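Local coordinates for N-acetylcysteine deacetylase (Bacillus subtilis, PDB 1YSJ), which probably removes the acetyl group from N-acetylcysteine, as a two-metal hydrolase of the M20 peptidase family, in a pathway that salvages cysteine from S-(2-succino)cysteine, at residues 193-198 / 342-347; 202-207 / 309-314; 316-321 / 350-355. The protein carries 1 engineered substitution. All blocks are in the same frame, centred on the assembly; numbering follows the deposited sequence. Where two conformers were deposited one is given.

The three contacts follow two neighbouring strands of the small antiparallel sheet, 197-211 and 306-320, back to the metal-binding part of the chain. Contact 2 pairs them directly, contact 1 holds the start of the first against the loop after strand 338-341, and contact 3 sets the end of the second against helix 351-355. Along the chain, contact 2 falls within the span of contact 1 and closes before contact 3 opens, whereas contacts 1 and 3 interleave. Between centres, contacts 1 and 3 are about 11 Å apart, joined by a probable hydrogen bond from Gly197 N to Asn320 O; contact 2 is about 22 Å from contact 1 and 17 Å from contact 3. Two strands thus connect the domains.

Contact 1: residues 193-198 / 342-347; sequences GVKEGP and AEQSPG
Lys195 lays the aliphatic part of its side chain along Ala342, with CG 3.9 Å from Ala342 CB and CD 3.2 Å from Ala342 O. Its CG sits between the backbone N and the carbonyl carbon (chi1 80°), and the chain then bends at chi3 and chi4, which folds the ammonium group back over its own segment. There NZ donates to Glu196 O and to Pro198 O, at 2.8 Å in each case, so two backbone carbonyls of its own segment hold the ammonium group while the methylenes do the packing. The methyl of Ala342 lies over the Gly193-Val194 peptide, its CB 3.5 Å from Val194 N, and Trp364 of strand 360-366 adds to its surroundings. One backbone bond ties the segments: Ala342 N to Val194 O, 3.2 Å and fairly straight at 167°, although the N stands well above the carbonyl plane. Farther along, the CG methylene of Gln344 comes 3.5 Å from Pro198 O, near the exposed end of the contact. The backbone bond is a last, out-of-plane link just beyond the parallel pairing of strands 191-194 and 338-341, at the margin of the mixed sheet that belongs to the M20 metal-binding domain, where the chain leaves for strand 197-211.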
# COMPACT_ATOMS: atom_id res chain seq x y z
N GLY A 193 9.08 -11.40 -39.47
CA GLY A 193 8.33 -10.16 -39.26
C GLY A 193 9.21 -8.94 -39.42
O GLY A 193 10.22 -8.79 -38.72
N VAL A 194 8.83 -8.05 -40.33
CA VAL A 194 9.69 -6.95 -40.77
C VAL A 194 8.97 -5.59 -40.78
O VAL A 194 7.94 -5.43 -41.44
CB VAL A 194 10.28 -7.25 -42.19
CG1 VAL A 194 10.98 -6.04 -42.77
CG2 VAL A 194 11.24 -8.44 -42.14
N LYS A 195 9.53 -4.62 -40.05
CA LYS A 195 9.10 -3.21 -40.15
C LYS A 195 10.23 -2.23 -39.82
O LYS A 195 11.12 -2.55 -39.03
CB LYS A 195 7.87 -2.93 -39.26
CG LYS A 195 8.17 -2.72 -37.78
CD LYS A 195 6.91 -2.44 -36.95
CE LYS A 195 6.22 -1.13 -37.33
NZ LYS A 195 7.07 0.08 -37.09
N GLU A 196 10.19 -1.05 -40.44
CA GLU A 196 11.09 0.04 -40.06
C GLU A 196 10.50 0.81 -38.87
O GLU A 196 9.29 0.76 -38.63
CB GLU A 196 11.41 0.96 -41.26
CG GLU A 196 10.27 1.85 -41.76
CD GLU A 196 10.48 2.40 -43.19
OE1 GLU A 196 11.58 2.92 -43.51
OE2 GLU A 196 9.53 2.34 -43.99
N GLY A 197 11.35 1.51 -38.13
CA GLY A 197 10.92 2.30 -36.99
C GLY A 197 10.58 1.48 -35.75
O GLY A 197 11.12 0.38 -35.56
N PRO A 198 9.68 2.01 -34.90
CA PRO A 198 9.33 1.44 -33.59
C PRO A 198 8.69 0.05 -33.68
O PRO A 198 7.68 -0.12 -34.36
CB PRO A 198 8.32 2.45 -33.02
CG PRO A 198 8.52 3.69 -33.83
CD PRO A 198 8.90 3.23 -35.18
N ALA A 342 5.60 -6.43 -39.53
CA ALA A 342 5.73 -6.72 -38.10
C ALA A 342 4.75 -5.95 -37.23
O ALA A 342 4.64 -4.72 -37.34
CB ALA A 342 7.16 -6.48 -37.64
N GLU A 343 4.02 -6.67 -36.38
CA GLU A 343 3.15 -6.06 -35.38
C GLU A 343 3.99 -5.63 -34.19
O GLU A 343 4.95 -6.31 -33.81
CB GLU A 343 2.07 -7.04 -34.94
CG GLU A 343 1.01 -7.32 -36.01
CD GLU A 343 0.03 -8.42 -35.61
OE1 GLU A 343 -1.02 -8.54 -36.28
OE2 GLU A 343 0.31 -9.17 -34.64
N GLN A 344 3.63 -4.50 -33.59
CA GLN A 344 4.35 -3.98 -32.43
C GLN A 344 4.12 -4.83 -31.18
O GLN A 344 3.09 -5.48 -31.03
CB GLN A 344 4.00 -2.52 -32.17
CG GLN A 344 4.68 -1.54 -33.13
CD GLN A 344 4.14 -0.11 -33.02
OE1 GLN A 344 4.89 0.85 -33.17
NE2 GLN A 344 2.85 0.02 -32.76
N SER A 345 5.11 -4.83 -30.29
CA SER A 345 5.02 -5.54 -29.03
C SER A 345 5.08 -4.55 -27.86
O SER A 345 5.89 -3.62 -27.88
CB SER A 345 6.13 -6.59 -28.91
OG SER A 345 5.96 -7.40 -27.76
N PRO A 346 4.23 -4.75 -26.84
CA PRO A 346 4.23 -3.90 -25.64
C PRO A 346 5.45 -4.14 -24.75
O PRO A 346 5.74 -3.33 -23.87
CB PRO A 346 2.95 -4.31 -24.91
CG PRO A 346 2.16 -5.12 -25.89
CD PRO A 346 3.18 -5.78 -26.75
N GLY A 347 6.15 -5.25 -24.96
CA GLY A 347 7.32 -5.60 -24.16
C GLY A 347 8.56 -4.80 -24.52
O GLY A 347 8.60 -4.15 -25.56

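Contact 2: residues 202-207 / 309-314; sequences SVDRFE and FKWFPY
Arg205 and Phe312 face each other across an antiparallel pair of strands, 203-207 with 309-314, at the 306-320 margin of the four-stranded antiparallel sheet in the smaller domain of this M20 fold. They form a hydrogen-bonded pair: Arg205 N donates to Phe312 O, and Phe312 N returns the bond to Arg205 O at 2.7 Å. Glu207 and Lys310 repeat the pattern, with Lys310 N reaching Glu207 O at 2.8 Å and Glu207 N bonding to Lys310 O, so both pairs have their backbone N and O satisfied within the ladder. The alternate residues Asp204 and Phe206 bond by their backbones to Val277 and Gly275 of strand 270-278. Between the two pairs, the non-hydrogen-bonded pair Phe206 and Trp311 turns to the sheet face packed by helix 282-302, and Phe206 CA makes a CH contact with Lys310 O.

At the Tyr314 end the ladder changes. Tyr314 N bonds weakly to Val203 O and more squarely to Asp204 OD2, which accepts at 3.2 Å through its anti lone pair. Asp204 OD2 also takes a salt bridge from Arg285 of helix 282-302, which may help hold the carboxylate in place. Asp204 CB lies 3.4 Å from Trp311 CZ2, the carboxylate plane turned 50° from the indole.

Trp264 of the second subunit meets Arg205 in a cation-pi contact and Tyr314 edge-to-face, consistent with the M20 dimerisation domain. Arg205 bends at chi3 (78°) and approaches Phe312 in a second cation-pi interaction, its guanidinium steeply inclined to the ring and NH2 poised 3.2 Å above the ring centre.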
# COMPACT_ATOMS: atom_id res chain seq x y z
N SER A 202 9.29 1.45 -25.31
CA SER A 202 10.20 1.89 -24.27
C SER A 202 9.60 1.51 -22.93
O SER A 202 8.38 1.44 -22.79
CB SER A 202 10.39 3.41 -24.35
OG SER A 202 9.16 4.09 -24.18
N VAL A 203 10.44 1.24 -21.94
CA VAL A 203 9.95 0.95 -20.60
C VAL A 203 10.66 1.87 -19.63
O VAL A 203 11.88 1.98 -19.65
CB VAL A 203 10.14 -0.55 -20.18
CG1 VAL A 203 9.49 -0.80 -18.83
CG2 VAL A 203 9.55 -1.50 -21.23
N ASP A 204 9.87 2.53 -18.79
CA ASP A 204 10.40 3.46 -17.80
C ASP A 204 9.63 3.34 -16.51
O ASP A 204 8.42 3.12 -16.52
CB ASP A 204 10.34 4.89 -18.32
CG ASP A 204 11.26 5.12 -19.51
OD1 ASP A 204 10.79 5.69 -20.52
OD2 ASP A 204 12.43 4.71 -19.46
N ARG A 205 10.35 3.47 -15.40
CA ARG A 205 9.77 3.37 -14.07
C ARG A 205 9.50 4.77 -13.53
O ARG A 205 10.28 5.69 -13.76
CB ARG A 205 10.75 2.62 -13.15
CG ARG A 205 10.15 2.14 -11.84
CD ARG A 205 11.21 1.46 -10.97
NE ARG A 205 12.08 2.42 -10.30
CZ ARG A 205 13.17 2.10 -9.61
NH1 ARG A 205 13.55 0.83 -9.49
NH2 ARG A 205 13.89 3.06 -9.04
N PHE A 206 8.39 4.92 -12.82
CA PHE A 206 8.10 6.17 -12.11
C PHE A 206 7.63 5.90 -10.68
O PHE A 206 7.09 4.84 -10.39
CB PHE A 206 7.07 7.03 -12.86
CG PHE A 206 5.66 6.49 -12.81
CD1 PHE A 206 5.19 5.66 -13.81
CD2 PHE A 206 4.81 6.84 -11.76
CE1 PHE A 206 3.88 5.17 -13.77
CE2 PHE A 206 3.51 6.35 -11.71
CZ PHE A 206 3.05 5.51 -12.72
N GLU A 207 7.86 6.87 -9.80
CA GLU A 207 7.41 6.82 -8.42
C GLU A 207 6.85 8.18 -8.00
O GLU A 207 7.49 9.22 -8.23
CB GLU A 207 8.56 6.42 -7.49
CG GLU A 207 8.21 6.37 -6.00
CD GLU A 207 9.42 6.17 -5.10
OE1 GLU A 207 9.33 6.51 -3.90
OE2 GLU A 207 10.47 5.67 -5.59
N PHE A 309 7.72 13.59 -7.67
CA PHE A 309 7.73 12.74 -8.86
C PHE A 309 9.15 12.30 -9.17
O PHE A 309 10.05 13.13 -9.32
CB PHE A 309 7.12 13.47 -10.06
CG PHE A 309 6.96 12.61 -11.29
CD1 PHE A 309 5.79 11.89 -11.49
CD2 PHE A 309 7.98 12.53 -12.24
CE1 PHE A 309 5.64 11.09 -12.62
CE2 PHE A 309 7.83 11.73 -13.37
CZ PHE A 309 6.66 11.01 -13.57
N LYS A 310 9.35 10.99 -9.26
CA LYS A 310 10.65 10.43 -9.60
C LYS A 310 10.57 9.59 -10.86
O LYS A 310 9.61 8.83 -11.05
CB LYS A 310 11.20 9.60 -8.44
CG LYS A 310 11.69 10.42 -7.25
CD LYS A 310 12.55 9.58 -6.32
CE LYS A 310 12.95 10.37 -5.09
NZ LYS A 310 13.93 9.62 -4.24
N TRP A 311 11.57 9.72 -11.72
CA TRP A 311 11.60 9.07 -13.03
C TRP A 311 12.86 8.23 -13.17
O TRP A 311 13.97 8.73 -12.97
CB TRP A 311 11.52 10.14 -14.12
CG TRP A 311 11.46 9.63 -15.53
CD1 TRP A 311 12.49 9.57 -16.43
CD2 TRP A 311 10.30 9.15 -16.22
NE1 TRP A 311 12.05 9.07 -17.63
CE2 TRP A 311 10.71 8.81 -17.53
CE3 TRP A 311 8.96 8.97 -15.86
CZ2 TRP A 311 9.82 8.29 -18.49
CZ3 TRP A 311 8.08 8.45 -16.81
CH2 TRP A 311 8.51 8.12 -18.11
N PHE A 312 12.69 6.95 -13.51
CA PHE A 312 13.83 6.03 -13.63
C PHE A 312 13.82 5.30 -14.98
O PHE A 312 13.11 4.31 -15.14
CB PHE A 312 13.85 5.01 -12.49
CG PHE A 312 13.71 5.63 -11.12
CD1 PHE A 312 12.47 5.70 -10.50
CD2 PHE A 312 14.83 6.12 -10.45
CE1 PHE A 312 12.33 6.26 -9.24
CE2 PHE A 312 14.70 6.69 -9.19
CZ PHE A 312 13.45 6.76 -8.58
N PRO A 313 14.62 5.80 -15.95
CA PRO A 313 14.71 5.18 -17.26
C PRO A 313 15.21 3.73 -17.20
O PRO A 313 16.16 3.42 -16.48
CB PRO A 313 15.72 6.06 -18.01
CG PRO A 313 15.67 7.37 -17.29
CD PRO A 313 15.46 7.01 -15.86
N TYR A 314 14.53 2.86 -17.94
CA TYR A 314 14.82 1.44 -17.95
C TYR A 314 15.25 1.02 -19.36
O TYR A 314 16.38 0.58 -19.56
CB TYR A 314 13.58 0.67 -17.46
CG TYR A 314 13.73 -0.83 -17.28
CD1 TYR A 314 14.49 -1.36 -16.24
CD2 TYR A 314 13.06 -1.72 -18.13
CE1 TYR A 314 14.61 -2.74 -16.07
CE2 TYR A 314 13.17 -3.09 -17.97
CZ TYR A 314 13.93 -3.60 -16.94
OH TYR A 314 14.03 -4.96 -16.78

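Contact 3: residues 316-321 / 350-355; sequences PSVQND and DFALYQ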
# COMPACT_ATOMS: atom_id res chain seq x y z
N PRO A 316 14.93 2.24 -23.73
CA PRO A 316 14.41 2.90 -24.92
C PRO A 316 13.61 1.93 -25.79
O PRO A 316 13.64 0.72 -25.55
CB PRO A 316 15.69 3.34 -25.66
CG PRO A 316 16.74 2.40 -25.19
CD PRO A 316 16.40 2.13 -23.76
N SER A 317 12.91 2.45 -26.78
CA SER A 317 12.16 1.63 -27.72
C SER A 317 13.07 0.95 -28.75
O SER A 317 14.07 1.53 -29.18
CB SER A 317 11.14 2.51 -28.44
OG SER A 317 10.31 1.72 -29.27
N VAL A 318 12.72 -0.28 -29.14
CA VAL A 318 13.39 -0.96 -30.25
C VAL A 318 13.01 -0.25 -31.55
O VAL A 318 11.85 -0.32 -32.00
CB VAL A 318 13.07 -2.48 -30.32
CG1 VAL A 318 13.64 -3.11 -31.60
CG2 VAL A 318 13.61 -3.21 -29.09
N GLN A 319 13.98 0.45 -32.14
CA GLN A 319 13.77 1.26 -33.34
C GLN A 319 14.58 0.68 -34.50
O GLN A 319 15.81 0.65 -34.46
CB GLN A 319 14.21 2.70 -33.06
CG GLN A 319 13.88 3.70 -34.17
CD GLN A 319 12.53 4.36 -34.00
OE1 GLN A 319 11.92 4.30 -32.94
NE2 GLN A 319 12.06 5.01 -35.06
N ASN A 320 13.88 0.23 -35.54
CA ASN A 320 14.53 -0.37 -36.72
C ASN A 320 14.91 0.64 -37.80
O ASN A 320 14.09 1.46 -38.23
CB ASN A 320 13.67 -1.50 -37.30
CG ASN A 320 13.66 -2.75 -36.42
OD1 ASN A 320 14.59 -2.99 -35.65
ND2 ASN A 320 12.61 -3.55 -36.53
N ASP A 321 16.17 0.58 -38.22
CA ASP A 321 16.72 1.47 -39.25
C ASP A 321 16.22 1.05 -40.63
O ASP A 321 16.39 -0.11 -41.03
CB ASP A 321 18.25 1.46 -39.21
CG ASP A 321 18.87 2.70 -39.84
OD1 ASP A 321 18.60 2.99 -41.03
OD2 ASP A 321 19.65 3.38 -39.15
N ASP A 350 16.31 -5.29 -24.44
CA ASP A 350 17.53 -4.50 -24.23
C ASP A 350 18.41 -4.38 -25.48
O ASP A 350 19.39 -3.64 -25.49
CB ASP A 350 18.30 -4.91 -22.96
CG ASP A 350 19.05 -6.23 -23.09
OD1 ASP A 350 18.84 -7.02 -24.04
OD2 ASP A 350 19.89 -6.47 -22.20
N PHE A 351 18.00 -5.07 -26.55
CA PHE A 351 18.57 -4.86 -27.88
C PHE A 351 18.45 -3.39 -28.30
O PHE A 351 19.28 -2.89 -29.06
CB PHE A 351 17.87 -5.77 -28.91
CG PHE A 351 18.44 -5.68 -30.30
CD1 PHE A 351 19.54 -6.45 -30.66
CD2 PHE A 351 17.87 -4.83 -31.25
CE1 PHE A 351 20.07 -6.38 -31.95
CE2 PHE A 351 18.41 -4.75 -32.54
CZ PHE A 351 19.51 -5.52 -32.89
N ALA A 352 17.43 -2.71 -27.78
CA ALA A 352 17.19 -1.28 -28.04
C ALA A 352 18.36 -0.40 -27.61
O ALA A 352 18.63 0.63 -28.23
CB ALA A 352 15.92 -0.83 -27.35
N LEU A 353 19.05 -0.81 -26.55
CA LEU A 353 20.24 -0.11 -26.06
C LEU A 353 21.35 -0.07 -27.12
O LEU A 353 22.05 0.93 -27.24
CB LEU A 353 20.75 -0.75 -24.77
CG LEU A 353 20.02 -0.42 -23.46
CD1 LEU A 353 20.64 -1.22 -22.33
CD2 LEU A 353 20.05 1.07 -23.13
N TYR A 354 21.51 -1.16 -27.87
CA TYR A 354 22.46 -1.19 -28.98
C TYR A 354 22.10 -0.16 -30.05
O TYR A 354 22.98 0.54 -30.55
CB TYR A 354 22.51 -2.58 -29.64
CG TYR A 354 22.95 -3.71 -28.74
CD1 TYR A 354 22.16 -4.85 -28.60
CD2 TYR A 354 24.16 -3.65 -28.05
CE1 TYR A 354 22.56 -5.90 -27.79
CE2 TYR A 354 24.57 -4.70 -27.24
CZ TYR A 354 23.77 -5.82 -27.11
OH TYR A 354 24.15 -6.87 -26.31
N GLN A 355 20.81 -0.07 -30.37
CA GLN A 355 20.30 0.83 -31.41
C GLN A 355 20.36 2.31 -31.05
O GLN A 355 20.21 3.16 -31.93
CB GLN A 355 18.86 0.45 -31.77
CG GLN A 355 18.73 -0.87 -32.53
CD GLN A 355 17.30 -1.37 -32.56
OE1 GLN A 355 16.84 -1.92 -33.56
NE2 GLN A 355 16.58 -1.17 -31.46
O HOH W 1 16.71 2.03 -29.52
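This is a buried packing contact in which the last part of strand 306-320, a loop at 316-317 followed by the strand piece 318-320, lies against the short, weakly bonded helix 351-355, close to the nickel site: the side chain of Val318 is about 9 Å from that of the metal ligand His182. Strand and helix axes approach to 7.4 Å at an angle of 51°. Ala352 is the centre of the packing. Its methyl sits against Pro316 and Val318, with CB 3.7 Å from Val318 CG2 and 3.3 Å from Pro316 O. The first torsion of Val318 (chi1 172°) sends CG1 anti to the backbone N and leaves CG2 as the branch that meets Ala352, while CG1 turns to the amide end of Gln355. Leu353 extends the apolar patch, its CD2 lying 3.9 Å from Pro316 CD with the two side chains crossing at about a right angle. A water bridges the backbones, donating to Ser317 O and to Ala352 O at 2.7 Å each. Gln355 reaches across in an extended chain to the backbone of Gln319, and its CG is 3.8 Å from Gln319 O. Beyond it, Asn320 is held through OD1 to Phe362 N and ND2 to Lys195 O. The Ala352 methyl and the Gln355 chain therefore supply the close fit, while the water gives both carbonyl oxygens a donor that neither could offer the other, Ser317 O also taking a weak bond from Lys282 NZ.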